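Local coordinates for amidohydrolase 3 domain-containing protein (Pyrococcus horikoshii, PDB 3IGH), which probably hydrolyses carbon-nitrogen bonds other than peptide bonds, as a metal-dependent member of the amidohydrolase family whose substrate is not known, at residues 62-67 / 202-207; 78-83 / 101-106; 107-112 / 132-137; 359-364 / 396-401. One frame throughout, in Å; residues are numbered along the deposited sequence.

Contact 1: 62-67 / 202-207. With SO4 (sulfate ion), chain B; SO4 (sulfate ion), chain O.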
loop_
_atom_site.group_PDB
_atom_site.type_symbol
_atom_site.label_atom_id
_atom_site.label_comp_id
_atom_site.label_asym_id
_atom_site.label_seq_id
_atom_site.Cartn_x
_atom_site.Cartn_y
_atom_site.Cartn_z
ATOM N N ALA A 62 20.961 6.009 -10.098
ATOM C CA ALA A 62 20.632 7.308 -9.526
ATOM C C ALA A 62 20.996 7.354 -8.040
ATOM O O ALA A 62 21.172 6.309 -7.401
ATOM C CB ALA A 62 19.154 7.621 -9.753
ATOM N N PHE A 63 21.168 8.558 -7.501
ATOM C CA PHE A 63 21.451 8.704 -6.087
ATOM C C PHE A 63 20.232 8.295 -5.249
ATOM O O PHE A 63 19.077 8.435 -5.680
ATOM C CB PHE A 63 21.896 10.132 -5.750
ATOM C CG PHE A 63 23.271 10.481 -6.285
ATOM C CD1 PHE A 63 24.422 10.074 -5.607
ATOM C CD2 PHE A 63 23.411 11.202 -7.465
ATOM C CE1 PHE A 63 25.696 10.397 -6.087
ATOM C CE2 PHE A 63 24.679 11.533 -7.959
ATOM C CZ PHE A 63 25.821 11.125 -7.274
ATOM N N PHE A 64 20.518 7.760 -4.070
ATOM C CA PHE A 64 19.486 7.363 -3.111
ATOM C C PHE A 64 19.880 8.039 -1.795
ATOM O O PHE A 64 20.873 7.669 -1.177
ATOM C CB PHE A 64 19.491 5.830 -2.994
ATOM C CG PHE A 64 18.304 5.235 -2.252
ATOM C CD1 PHE A 64 17.701 4.083 -2.744
ATOM C CD2 PHE A 64 17.805 5.796 -1.066
ATOM C CE1 PHE A 64 16.601 3.499 -2.091
ATOM C CE2 PHE A 64 16.717 5.226 -0.406
ATOM C CZ PHE A 64 16.113 4.066 -0.931
ATOM N N ASP A 65 19.130 9.055 -1.382
ATOM C CA ASP A 65 19.426 9.728 -0.128
ATOM C C ASP A 65 18.725 8.964 0.984
ATOM O O ASP A 65 17.513 9.012 1.096
ATOM C CB ASP A 65 18.939 11.182 -0.162
ATOM C CG ASP A 65 19.455 12.015 1.018
ATOM O OD1 ASP A 65 19.387 11.568 2.183
ATOM O OD2 ASP A 65 19.890 13.161 0.788
ATOM N N SER A 66 19.492 8.290 1.829
ATOM C CA SER A 66 18.890 7.370 2.802
ATOM C C SER A 66 18.331 8.024 4.070
ATOM O O SER A 66 17.872 7.317 4.974
ATOM C CB SER A 66 19.878 6.248 3.155
ATOM O OG SER A 66 21.032 6.768 3.783
ATOM N N HIS A 67 18.325 9.356 4.137
ATOM C CA HIS A 67 17.813 10.060 5.332
ATOM C C HIS A 67 17.617 11.538 5.049
ATOM O O HIS A 67 18.574 12.309 5.079
ATOM C CB HIS A 67 18.778 9.863 6.518
ATOM C CG HIS A 67 18.322 10.469 7.812
ATOM N ND1 HIS A 67 18.231 9.734 8.974
ATOM C CD2 HIS A 67 17.974 11.735 8.142
ATOM C CE1 HIS A 67 17.838 10.519 9.961
ATOM N NE2 HIS A 67 17.666 11.737 9.483
ATOM N N VAL A 202 18.681 12.705 -7.550
ATOM C CA VAL A 202 18.291 11.870 -6.399
ATOM C C VAL A 202 16.892 11.322 -6.685
ATOM O O VAL A 202 15.910 12.072 -6.669
ATOM C CB VAL A 202 18.282 12.684 -5.078
ATOM C CG1 VAL A 202 17.884 11.800 -3.870
ATOM C CG2 VAL A 202 19.636 13.304 -4.828
ATOM N N LYS A 203 16.802 10.026 -6.979
ATOM C CA LYS A 203 15.534 9.459 -7.433
ATOM C C LYS A 203 14.837 8.566 -6.412
ATOM O O LYS A 203 13.737 8.096 -6.665
ATOM C CB LYS A 203 15.700 8.733 -8.767
ATOM C CG LYS A 203 16.071 9.688 -9.909
ATOM C CD LYS A 203 15.985 9.011 -11.268
ATOM C CE LYS A 203 16.253 10.026 -12.370
ATOM N NZ LYS A 203 16.034 9.440 -13.709
ATOM N N SER A 204 15.487 8.344 -5.273
ATOM C CA SER A 204 14.911 7.557 -4.170
ATOM C C SER A 204 15.355 8.172 -2.852
ATOM O O SER A 204 16.479 8.678 -2.750
ATOM C CB SER A 204 15.379 6.106 -4.215
ATOM O OG SER A 204 15.087 5.456 -5.432
ATOM N N VAL A 205 14.477 8.147 -1.847
ATOM C CA VAL A 205 14.800 8.686 -0.525
ATOM C C VAL A 205 14.199 7.820 0.578
ATOM O O VAL A 205 13.206 7.126 0.343
ATOM C CB VAL A 205 14.297 10.178 -0.327
ATOM C CG1 VAL A 205 14.899 11.150 -1.376
ATOM C CG2 VAL A 205 12.764 10.285 -0.339
ATOM N N SER A 206 14.814 7.844 1.761
ATOM C CA SER A 206 14.091 7.527 2.989
ATOM C C SER A 206 13.689 8.833 3.651
ATOM O O SER A 206 14.540 9.659 4.011
ATOM C CB SER A 206 14.916 6.703 3.974
ATOM O OG SER A 206 15.334 5.480 3.408
ATOM N N PHE A 207 12.384 9.006 3.791
ATOM C CA PHE A 207 11.790 10.205 4.376
ATOM C C PHE A 207 11.573 9.876 5.849
ATOM O O PHE A 207 10.751 9.035 6.188
ATOM C CB PHE A 207 10.489 10.531 3.613
ATOM C CG PHE A 207 9.682 11.707 4.144
ATOM C CD1 PHE A 207 10.142 12.550 5.163
ATOM C CD2 PHE A 207 8.440 11.985 3.564
ATOM C CE1 PHE A 207 9.343 13.611 5.640
ATOM C CE2 PHE A 207 7.647 13.045 4.015
ATOM C CZ PHE A 207 8.098 13.859 5.053
HETATM S S SO4 B . 17.490 13.549 12.659
HETATM O O1 SO4 B . 16.487 13.502 11.614
HETATM O O2 SO4 B . 18.656 14.262 12.164
HETATM O O3 SO4 B . 16.958 14.283 13.799
HETATM O O4 SO4 B . 17.873 12.180 13.024
HETATM S S SO4 O . 11.972 7.867 -13.778
HETATM O O1 SO4 O . 11.806 7.157 -15.043
HETATM O O2 SO4 O . 10.821 8.740 -13.580
HETATM O O3 SO4 O . 12.037 6.901 -12.685
HETATM O O4 SO4 O . 13.195 8.669 -13.799
HETATM O O HOH W 1 17.635 6.083 -6.614
#

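Contact 2: 78-83 / 101-106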
loop_
_atom_site.group_PDB
_atom_site.type_symbol
_atom_site.label_atom_id
_atom_site.label_comp_id
_atom_site.label_asym_id
_atom_site.label_seq_id
_atom_site.Cartn_x
_atom_site.Cartn_y
_atom_site.Cartn_z
ATOM N N GLU A 78 10.874 27.335 0.172
ATOM C CA GLU A 78 9.869 28.397 0.088
ATOM C C GLU A 78 10.072 29.507 1.110
ATOM O O GLU A 78 9.459 30.574 1.002
ATOM C CB GLU A 78 8.475 27.787 0.256
ATOM C CG GLU A 78 8.121 26.821 -0.875
ATOM C CD GLU A 78 8.162 27.500 -2.240
ATOM O OE1 GLU A 78 7.452 28.513 -2.413
ATOM O OE2 GLU A 78 8.907 27.032 -3.130
ATOM N N MET A 79 10.924 29.245 2.097
ATOM C CA MET A 79 11.192 30.176 3.199
ATOM C C MET A 79 11.930 31.426 2.723
ATOM O O MET A 79 12.650 31.393 1.724
ATOM C CB MET A 79 12.035 29.494 4.284
ATOM C CG MET A 79 11.254 28.835 5.395
ATOM S SD MET A 79 12.354 28.130 6.639
ATOM C CE MET A 79 11.204 27.802 7.959
ATOM N N VAL A 80 11.745 32.523 3.455
ATOM C CA VAL A 80 12.533 33.734 3.250
ATOM C C VAL A 80 13.907 33.570 3.908
ATOM O O VAL A 80 14.015 33.271 5.106
ATOM C CB VAL A 80 11.812 35.000 3.801
ATOM C CG1 VAL A 80 12.627 36.259 3.512
ATOM C CG2 VAL A 80 10.425 35.141 3.181
ATOM N N ASP A 81 14.951 33.768 3.110
ATOM C CA ASP A 81 16.329 33.658 3.573
ATOM C C ASP A 81 16.776 34.999 4.177
ATOM O O ASP A 81 16.930 35.992 3.460
ATOM C CB ASP A 81 17.225 33.252 2.393
ATOM C CG ASP A 81 18.637 32.870 2.814
ATOM O OD1 ASP A 81 19.007 33.050 3.995
ATOM O OD2 ASP A 81 19.386 32.374 1.947
ATOM N N LEU A 82 16.997 35.003 5.490
ATOM C CA LEU A 82 17.389 36.206 6.224
ATOM C C LEU A 82 18.869 36.223 6.603
ATOM O O LEU A 82 19.315 37.105 7.342
ATOM C CB LEU A 82 16.528 36.381 7.482
ATOM C CG LEU A 82 15.004 36.369 7.315
ATOM C CD1 LEU A 82 14.326 36.277 8.680
ATOM C CD2 LEU A 82 14.510 37.588 6.539
ATOM N N ARG A 83 19.629 35.250 6.102
ATOM C CA ARG A 83 21.066 35.201 6.358
ATOM C C ARG A 83 21.730 36.419 5.735
ATOM O O ARG A 83 21.427 36.786 4.600
ATOM C CB ARG A 83 21.683 33.928 5.782
ATOM C CG ARG A 83 21.288 32.663 6.518
ATOM C CD ARG A 83 21.878 31.445 5.842
ATOM N NE ARG A 83 21.366 31.293 4.483
ATOM C CZ ARG A 83 21.677 30.286 3.677
ATOM N NH1 ARG A 83 22.506 29.337 4.085
ATOM N NH2 ARG A 83 21.157 30.226 2.462
ATOM N N ARG A 101 0.403 32.101 2.474
ATOM C CA ARG A 101 -0.498 32.381 3.585
ATOM C C ARG A 101 0.269 32.817 4.834
ATOM O O ARG A 101 -0.065 33.827 5.462
ATOM C CB ARG A 101 -1.307 31.121 3.876
ATOM C CG ARG A 101 -2.606 31.312 4.625
ATOM C CD ARG A 101 -3.440 30.031 4.555
ATOM N NE ARG A 101 -2.914 28.960 5.409
ATOM C CZ ARG A 101 -2.195 27.919 4.987
ATOM N NH1 ARG A 101 -1.877 27.771 3.698
ATOM N NH2 ARG A 101 -1.783 27.020 5.873
ATOM N N ILE A 102 1.295 32.049 5.184
ATOM C CA ILE A 102 2.128 32.336 6.345
ATOM C C ILE A 102 3.534 32.550 5.824
ATOM O O ILE A 102 4.005 31.784 4.979
ATOM C CB ILE A 102 2.123 31.162 7.343
ATOM C CG1 ILE A 102 0.707 30.896 7.844
ATOM C CG2 ILE A 102 3.020 31.444 8.538
ATOM C CD1 ILE A 102 0.447 29.458 8.026
ATOM N N ILE A 103 4.193 33.599 6.313
ATOM C CA ILE A 103 5.554 33.902 5.900
ATOM C C ILE A 103 6.530 33.290 6.892
ATOM O O ILE A 103 6.629 33.730 8.040
ATOM C CB ILE A 103 5.795 35.429 5.747
ATOM C CG1 ILE A 103 4.727 36.065 4.835
ATOM C CG2 ILE A 103 7.208 35.703 5.226
ATOM C CD1 ILE A 103 4.628 35.464 3.419
ATOM N N PHE A 104 7.222 32.247 6.443
ATOM C CA PHE A 104 8.244 31.583 7.241
ATOM C C PHE A 104 9.612 32.084 6.787
ATOM O O PHE A 104 9.866 32.219 5.590
ATOM C CB PHE A 104 8.170 30.057 7.079
ATOM C CG PHE A 104 6.977 29.418 7.742
ATOM C CD1 PHE A 104 6.936 29.250 9.126
ATOM C CD2 PHE A 104 5.909 28.952 6.979
ATOM C CE1 PHE A 104 5.838 28.643 9.741
ATOM C CE2 PHE A 104 4.806 28.342 7.584
ATOM C CZ PHE A 104 4.773 28.189 8.969
ATOM N N GLY A 105 10.480 32.366 7.750
ATOM C CA GLY A 105 11.825 32.820 7.455
ATOM C C GLY A 105 12.845 32.107 8.313
ATOM O O GLY A 105 12.494 31.475 9.312
ATOM N N PHE A 106 14.114 32.224 7.936
ATOM C CA PHE A 106 15.193 31.564 8.677
ATOM C C PHE A 106 16.503 32.328 8.513
ATOM O O PHE A 106 16.687 33.068 7.543
ATOM C CB PHE A 106 15.379 30.102 8.206
ATOM C CG PHE A 106 16.139 29.969 6.903
ATOM C CD1 PHE A 106 17.517 29.722 6.902
ATOM C CD2 PHE A 106 15.484 30.101 5.685
ATOM C CE1 PHE A 106 18.224 29.622 5.704
ATOM C CE2 PHE A 106 16.178 29.986 4.487
ATOM C CZ PHE A 106 17.552 29.754 4.496
#

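Contact 3: 107-112 / 132-137. With SO4 (sulfate ion), chain I.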
loop_
_atom_site.group_PDB
_atom_site.type_symbol
_atom_site.label_atom_id
_atom_site.label_comp_id
_atom_site.label_asym_id
_atom_site.label_seq_id
_atom_site.Cartn_x
_atom_site.Cartn_y
_atom_site.Cartn_z
ATOM N N GLY A 107 17.414 32.114 9.459
ATOM C CA GLY A 107 18.800 32.515 9.282
ATOM C C GLY A 107 19.224 33.879 9.792
ATOM O O GLY A 107 20.380 34.257 9.600
ATOM N N TRP A 108 18.325 34.621 10.442
ATOM C CA TRP A 108 18.705 35.938 10.975
ATOM C C TRP A 108 19.633 35.800 12.171
ATOM O O TRP A 108 19.641 34.776 12.850
ATOM C CB TRP A 108 17.480 36.815 11.329
ATOM C CG TRP A 108 16.595 36.265 12.426
ATOM C CD1 TRP A 108 15.443 35.552 12.250
ATOM C CD2 TRP A 108 16.776 36.385 13.849
ATOM N NE1 TRP A 108 14.910 35.207 13.463
ATOM C CE2 TRP A 108 15.695 35.715 14.463
ATOM C CE3 TRP A 108 17.740 36.996 14.665
ATOM C CZ2 TRP A 108 15.556 35.628 15.854
ATOM C CZ3 TRP A 108 17.600 36.908 16.045
ATOM C CH2 TRP A 108 16.514 36.234 16.627
ATOM N N ASP A 109 20.398 36.856 12.443
ATOM C CA ASP A 109 21.349 36.857 13.541
ATOM C C ASP A 109 21.403 38.278 14.091
ATOM O O ASP A 109 21.643 39.219 13.326
ATOM C CB ASP A 109 22.733 36.432 13.008
ATOM C CG ASP A 109 23.818 36.377 14.089
ATOM O OD1 ASP A 109 23.577 36.695 15.278
ATOM O OD2 ASP A 109 24.948 35.980 13.736
ATOM N N GLN A 110 21.212 38.414 15.408
ATOM C CA GLN A 110 21.236 39.733 16.061
ATOM C C GLN A 110 22.607 40.403 15.933
ATOM O O GLN A 110 22.698 41.625 15.948
ATOM C CB GLN A 110 20.783 39.665 17.534
ATOM C CG GLN A 110 21.727 38.945 18.519
ATOM C CD GLN A 110 21.493 37.443 18.592
ATOM O OE1 GLN A 110 20.930 36.836 17.676
ATOM N NE2 GLN A 110 21.922 36.837 19.693
ATOM N N ASP A 111 23.658 39.594 15.788
ATOM C CA ASP A 111 25.023 40.099 15.590
ATOM C C ASP A 111 25.200 40.819 14.251
ATOM O O ASP A 111 25.970 41.780 14.147
ATOM C CB ASP A 111 26.039 38.964 15.743
ATOM C CG ASP A 111 26.190 38.509 17.185
ATOM O OD1 ASP A 111 25.674 39.203 18.093
ATOM O OD2 ASP A 111 26.832 37.462 17.413
ATOM N N GLU A 112 24.473 40.362 13.236
ATOM C CA GLU A 112 24.458 41.012 11.920
ATOM C C GLU A 112 23.496 42.196 11.861
ATOM O O GLU A 112 23.780 43.213 11.222
ATOM C CB GLU A 112 24.083 40.003 10.830
ATOM C CG GLU A 112 25.084 38.856 10.655
ATOM C CD GLU A 112 24.703 37.914 9.515
ATOM O OE1 GLU A 112 25.469 37.833 8.534
ATOM O OE2 GLU A 112 23.637 37.262 9.594
ATOM N N TYR A 132 12.858 31.972 12.116
ATOM C CA TYR A 132 13.888 31.264 12.858
ATOM C C TYR A 132 15.185 32.052 12.860
ATOM O O TYR A 132 15.605 32.561 11.824
ATOM C CB TYR A 132 14.175 29.921 12.206
ATOM C CG TYR A 132 13.139 28.860 12.446
ATOM C CD1 TYR A 132 13.100 28.156 13.656
ATOM C CD2 TYR A 132 12.218 28.527 11.452
ATOM C CE1 TYR A 132 12.152 27.153 13.871
ATOM C CE2 TYR A 132 11.265 27.528 11.659
ATOM C CZ TYR A 132 11.244 26.845 12.865
ATOM O OH TYR A 132 10.304 25.863 13.065
ATOM N N ARG A 133 15.811 32.133 14.029
ATOM C CA ARG A 133 17.199 32.576 14.135
ATOM C C ARG A 133 18.091 31.527 13.488
ATOM O O ARG A 133 17.728 30.350 13.420
ATOM C CB ARG A 133 17.606 32.725 15.605
ATOM C CG ARG A 133 18.955 33.444 15.817
ATOM C CD ARG A 133 19.402 33.465 17.271
ATOM N NE ARG A 133 20.753 34.017 17.361
ATOM C CZ ARG A 133 21.875 33.299 17.314
ATOM N NH1 ARG A 133 21.833 31.976 17.204
ATOM N NH2 ARG A 133 23.050 33.906 17.390
ATOM N N LYS A 134 19.235 31.975 12.978
ATOM C CA LYS A 134 20.376 31.116 12.661
ATOM C C LYS A 134 20.495 30.010 13.718
ATOM O O LYS A 134 20.419 30.283 14.921
ATOM C CB LYS A 134 21.634 32.000 12.642
ATOM C CG LYS A 134 22.930 31.335 12.247
ATOM C CD LYS A 134 24.119 32.178 12.699
ATOM C CE LYS A 134 24.492 31.889 14.149
ATOM N NZ LYS A 134 25.838 32.426 14.485
ATOM N N CYS A 135 20.635 28.765 13.257
ATOM C CA CYS A 135 20.759 27.560 14.121
ATOM C C CYS A 135 19.447 26.989 14.668
ATOM O O CYS A 135 19.456 25.942 15.321
ATOM C CB CYS A 135 21.812 27.726 15.242
ATOM S SG CYS A 135 23.446 28.254 14.643
ATOM N N PHE A 136 18.334 27.684 14.406
ATOM C CA PHE A 136 16.970 27.172 14.611
ATOM C C PHE A 136 16.616 26.820 16.069
ATOM O O PHE A 136 15.787 25.943 16.310
ATOM C CB PHE A 136 16.683 25.966 13.681
ATOM C CG PHE A 136 16.771 26.281 12.198
ATOM C CD1 PHE A 136 15.627 26.609 11.477
ATOM C CD2 PHE A 136 17.990 26.221 11.523
ATOM C CE1 PHE A 136 15.690 26.892 10.119
ATOM C CE2 PHE A 136 18.069 26.507 10.163
ATOM C CZ PHE A 136 16.913 26.842 9.456
ATOM N N HIS A 137 17.238 27.493 17.038
ATOM C CA HIS A 137 16.916 27.249 18.450
ATOM C C HIS A 137 16.072 28.374 19.055
ATOM O O HIS A 137 15.622 28.273 20.198
ATOM C CB HIS A 137 18.184 27.022 19.287
ATOM C CG HIS A 137 19.048 25.901 18.792
ATOM N ND1 HIS A 137 18.599 24.601 18.694
ATOM C CD2 HIS A 137 20.340 25.885 18.384
ATOM C CE1 HIS A 137 19.573 23.834 18.233
ATOM N NE2 HIS A 137 20.640 24.588 18.039
HETATM S S SO4 I . 22.841 38.590 22.747
HETATM O O1 SO4 I . 22.242 39.916 22.585
HETATM O O2 SO4 I . 23.682 38.569 23.942
HETATM O O3 SO4 I . 21.779 37.596 22.887
HETATM O O4 SO4 I . 23.666 38.276 21.583
HETATM O O HOH W 2 17.771 29.667 10.903
#

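Contact 4: 359-364 / 396-401. With SO4 (sulfate ion), chain E.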
loop_
_atom_site.group_PDB
_atom_site.type_symbol
_atom_site.label_atom_id
_atom_site.label_comp_id
_atom_site.label_asym_id
_atom_site.label_seq_id
_atom_site.Cartn_x
_atom_site.Cartn_y
_atom_site.Cartn_z
ATOM N N SER A 359 23.160 4.755 8.339
ATOM C CA SER A 359 22.973 5.879 7.432
ATOM C C SER A 359 23.749 7.076 7.969
ATOM O O SER A 359 23.470 7.573 9.059
ATOM C CB SER A 359 21.487 6.206 7.294
ATOM O OG SER A 359 21.277 7.351 6.506
ATOM N N VAL A 360 24.739 7.527 7.205
ATOM C CA VAL A 360 25.614 8.607 7.656
ATOM C C VAL A 360 25.499 9.821 6.742
ATOM O O VAL A 360 25.031 9.711 5.608
ATOM C CB VAL A 360 27.100 8.156 7.749
ATOM C CG1 VAL A 360 27.277 7.066 8.811
ATOM C CG2 VAL A 360 27.645 7.706 6.400
ATOM N N GLN A 361 25.939 10.973 7.239
ATOM C CA GLN A 361 25.779 12.229 6.507
ATOM C C GLN A 361 27.125 12.950 6.370
ATOM O O GLN A 361 27.451 13.806 7.191
ATOM C CB GLN A 361 24.763 13.135 7.214
ATOM C CG GLN A 361 23.319 12.609 7.299
ATOM C CD GLN A 361 23.138 11.566 8.384
ATOM O OE1 GLN A 361 23.729 11.666 9.458
ATOM N NE2 GLN A 361 22.340 10.540 8.096
ATOM N N PRO A 362 27.930 12.574 5.359
ATOM C CA PRO A 362 29.287 13.133 5.198
ATOM C C PRO A 362 29.419 14.659 5.153
ATOM O O PRO A 362 30.429 15.180 5.616
ATOM C CB PRO A 362 29.783 12.485 3.901
ATOM C CG PRO A 362 29.039 11.170 3.861
ATOM C CD PRO A 362 27.658 11.523 4.359
ATOM N N HIS A 363 28.414 15.373 4.651
ATOM C CA HIS A 363 28.490 16.835 4.621
ATOM C C HIS A 363 28.505 17.510 6.005
ATOM O O HIS A 363 28.884 18.679 6.117
ATOM C CB HIS A 363 27.445 17.453 3.684
ATOM C CG HIS A 363 27.818 18.818 3.195
ATOM N ND1 HIS A 363 27.412 19.969 3.831
ATOM C CD2 HIS A 363 28.596 19.215 2.160
ATOM C CE1 HIS A 363 27.901 21.020 3.195
ATOM N NE2 HIS A 363 28.626 20.588 2.180
ATOM N N PHE A 364 28.128 16.771 7.057
ATOM C CA PHE A 364 28.286 17.248 8.442
ATOM C C PHE A 364 29.746 17.573 8.800
ATOM O O PHE A 364 29.985 18.429 9.638
ATOM C CB PHE A 364 27.733 16.239 9.463
ATOM C CG PHE A 364 26.235 16.336 9.698
ATOM C CD1 PHE A 364 25.324 16.111 8.672
ATOM C CD2 PHE A 364 25.740 16.632 10.967
ATOM C CE1 PHE A 364 23.933 16.180 8.907
ATOM C CE2 PHE A 364 24.366 16.713 11.203
ATOM C CZ PHE A 364 23.463 16.483 10.170
ATOM N N GLY A 396 25.039 3.661 4.151
ATOM C CA GLY A 396 24.342 4.483 3.169
ATOM C C GLY A 396 24.670 5.945 3.391
ATOM O O GLY A 396 24.943 6.353 4.519
ATOM N N PHE A 397 24.655 6.732 2.316
ATOM C CA PHE A 397 24.911 8.167 2.431
ATOM C C PHE A 397 23.598 8.933 2.380
ATOM O O PHE A 397 22.637 8.532 1.711
ATOM C CB PHE A 397 25.828 8.667 1.303
ATOM C CG PHE A 397 27.303 8.385 1.516
ATOM C CD1 PHE A 397 27.762 7.685 2.630
ATOM C CD2 PHE A 397 28.231 8.807 0.565
ATOM C CE1 PHE A 397 29.117 7.424 2.808
ATOM C CE2 PHE A 397 29.581 8.548 0.726
ATOM C CZ PHE A 397 30.027 7.852 1.857
ATOM N N SER A 398 23.586 10.066 3.063
ATOM C CA SER A 398 22.420 10.910 3.123
ATOM C C SER A 398 22.838 12.338 3.447
ATOM O O SER A 398 23.991 12.591 3.773
ATOM C CB SER A 398 21.464 10.394 4.200
ATOM O OG SER A 398 22.119 10.189 5.437
ATOM N N THR A 399 21.882 13.257 3.371
ATOM C CA THR A 399 22.155 14.661 3.604
ATOM C C THR A 399 21.458 15.193 4.844
ATOM O O THR A 399 21.834 16.253 5.339
ATOM C CB THR A 399 21.711 15.536 2.407
ATOM O OG1 THR A 399 20.334 15.276 2.102
ATOM C CG2 THR A 399 22.570 15.255 1.177
ATOM N N ASP A 400 20.431 14.480 5.324
ATOM C CA ASP A 400 19.519 14.997 6.348
ATOM C C ASP A 400 18.928 16.331 5.894
ATOM O O ASP A 400 18.655 17.212 6.706
ATOM C CB ASP A 400 20.216 15.119 7.725
ATOM C CG ASP A 400 19.234 15.264 8.875
ATOM O OD1 ASP A 400 18.066 14.834 8.737
ATOM O OD2 ASP A 400 19.634 15.824 9.917
ATOM N N SER A 401 18.738 16.476 4.585
ATOM C CA SER A 401 18.175 17.689 4.010
ATOM C C SER A 401 16.840 18.015 4.695
ATOM O O SER A 401 16.026 17.111 4.939
ATOM C CB SER A 401 17.989 17.504 2.502
ATOM O OG SER A 401 17.298 18.597 1.943
HETATM S S SO4 E . 30.503 23.019 0.239
HETATM O O1 SO4 E . 30.300 23.766 -0.997
HETATM O O2 SO4 E . 31.902 23.118 0.650
HETATM O O3 SO4 E . 29.627 23.548 1.279
HETATM O O4 SO4 E . 30.186 21.613 0.017
HETATM O O HOH W 3 25.745 14.716 3.806
#

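Contact 1: 62-67 / 202-207
Strand 63-65 runs parallel to strand 202-207, their axes 4.7 Å apart at closest, and the register slips by one residue between the pairs Phe63-Val202 and Phe64-Ser204: a beta bulge between neighbouring strands of the TIM-type barrel of this amidohydrolase family. Lys203 N donates to Phe63 O, Asp65 N to Ser204 O, and Ser206 N to Asp65 O at 3.0 Å. On the face carrying Phe64 and Ser204, the phenyl ring swings across to its neighbour, and Ser204 CB sits over it in a CH-pi contact, 3.5 Å from the centroid and 16° off the normal. Water 1 links Phe63 O to Ser204 OG. Asp65 and Val202 share the other face, where Asp65 CB meets Val202 CG1 at 3.9 Å. The Asp65 carboxylate closes an Asx turn, accepting from His67 N through the anti lone pair of OD1, while OD2 turns to Thr399. Beyond the turn His67 ND1 pairs with Glu338, and NE2 reaches a sulfate oxygen, O1, in the ring plane at 3.0 Å.

Contact 2: 78-83 / 101-106
Met79 lies between the side chains of Phe104 and Phe106: its CG packs on Phe104 CB at 3.7 Å, and its CB meets the rim of the Phe106 ring at CD2, 3.8 Å away. The sulfur stands obliquely to that ring, SD 4.9 Å from the Phe106 centroid, a Met-aromatic contact. Phe106 is set there by chi1 of 78°, which places CG between its own backbone N and carbonyl carbon and turns the ring back over the 79-83 chain. On the other face Val80 CG2 touches Ile103 CG2 at 3.9 Å, and both side chains reach helix 88-96. That helix joins the two short parallel strands, 80-81 and 103-108, into a beta-alpha-beta unit. The strands are laced by three backbone bonds: Val80 N to Phe104 O, Phe106 N to Val80 O and Leu82 N to Phe106 O, the last 2.8 Å long. Farther out, the planes of the Asp81 carboxylate and the Phe106 ring are inclined by 17°, OD1 coming obliquely to within 3.6 Å of Phe106 CZ. Arg83 grips that carboxylate side-on in a salt bridge, NE to OD1 and NH2 to OD2, while its backbone N also donates to OD1, an Asx turn. The double grip fixes the rotation of the guanidinium, whose face is met by Phe106 CE1, with the two planes inclined at 50°.

Contact 3: 107-112 / 132-137
The end of strand 103-108, where it runs into the N-cap of the short helix 110-113, meets the end of strand 129-133. Trp108 and Arg133 form the parallel bridge, and Lys134 N donates to Trp108 O at 2.8 Å; a weaker bond joins Gly107 N to Tyr132 O. Chi1 of 63° brings the Trp108 indole over the neighbouring strand, where Arg133 CA sits above its five-membered ring, 3.6 Å from the centroid. Arg133 CB and CG follow along the six-membered part, while Trp108 NE1 donates to Ile131 O. Extended as far as NE, Arg133 reaches Gln110: in the modelled conformer, one of two, NE meets OE1 in a practically straight bond of 2.8 Å, in both the guanidinium and amide planes. Gln110 NE2 donates there to a sulfate that Trp116 also binds. Asp109 links the pieces: its OD1 accepts from Asp111 N at 2.9 Å, approached from above the carboxylate plane, and forms a salt bridge to Arg133 NH2 at 3.5 Å. Its OD2 has a long ion pair with Lys134 NZ. Phe136 N bonds back to Arg133 O, closing a type II beta turn toward antiparallel strand 138-141, and strand 103-108 enters its helix through an aspartate N-cap.

Contact 4: 359-364 / 396-401
Ser398 and Gln361 make the tight part of this contact, where Gln361 NE2 donates to Ser398 OG at 2.7 Å. That hydroxyl in turn donates to Val360 O at 3.0 Å, from well above the carbonyl plane. Chi2 of 78° folds the Gln361 chain back so that its amide can reach the serine. Just before it strands 357-360 and 395-397, parallel neighbours in the TIM-type barrel, pair regularly, Val360 N to Gly396 O at 2.9 Å. The apolar side is equally close-fitting: Pro362 CG stands over the centre of the Phe397 ring in a CH-pi contact, 3.8 Å from the centroid, and Val360 CG2 touches Phe397 CD1 at 3.8 Å. Past this point the fit is looser. Water 3 bridges His363 N and Ser398 O, and the edge of the Phe364 ring meets Asp400, CZ being 3.9 Å from OD2 with ring and carboxylate nearly coplanar. His363 sets out toward 396-401, but its imidazole turns off, ND1 bonded to Glu404 and NE2 to a sulfate. Strand 58-68 lies alongside, Ser398 packing on its Asp65 and His67. Helix 408-417 packs on Pro362 and Phe397, and helix 436-450 on Ser359, Phe397 and Thr399.

Contacts 1 and 4 belong to the barrel, their centres 10 Å apart, and touch directly: Asp65 OD2 makes a probable, rather short hydrogen bond of 2.5 Å with Thr399 OG1, and Ser66 OG is 2.8 Å from Ser359 OG, probably another. His67 of contact 1 and Asp400 of contact 4 approach the same sulfate, probably from the crystallisation liquor; it lies at the strand ends, where the active site of related amidohydrolases is found. Contacts 2 and 3 lie in a separate sheet, share strand 103-108, and meet where Gly105 O is 2.9 Å from Tyr132 N. Both are nested along the chain within the loop closed by contact 1, their centres 26 and 29 Å from its own. Their nearest atoms to contact 4 are about 10 Å away.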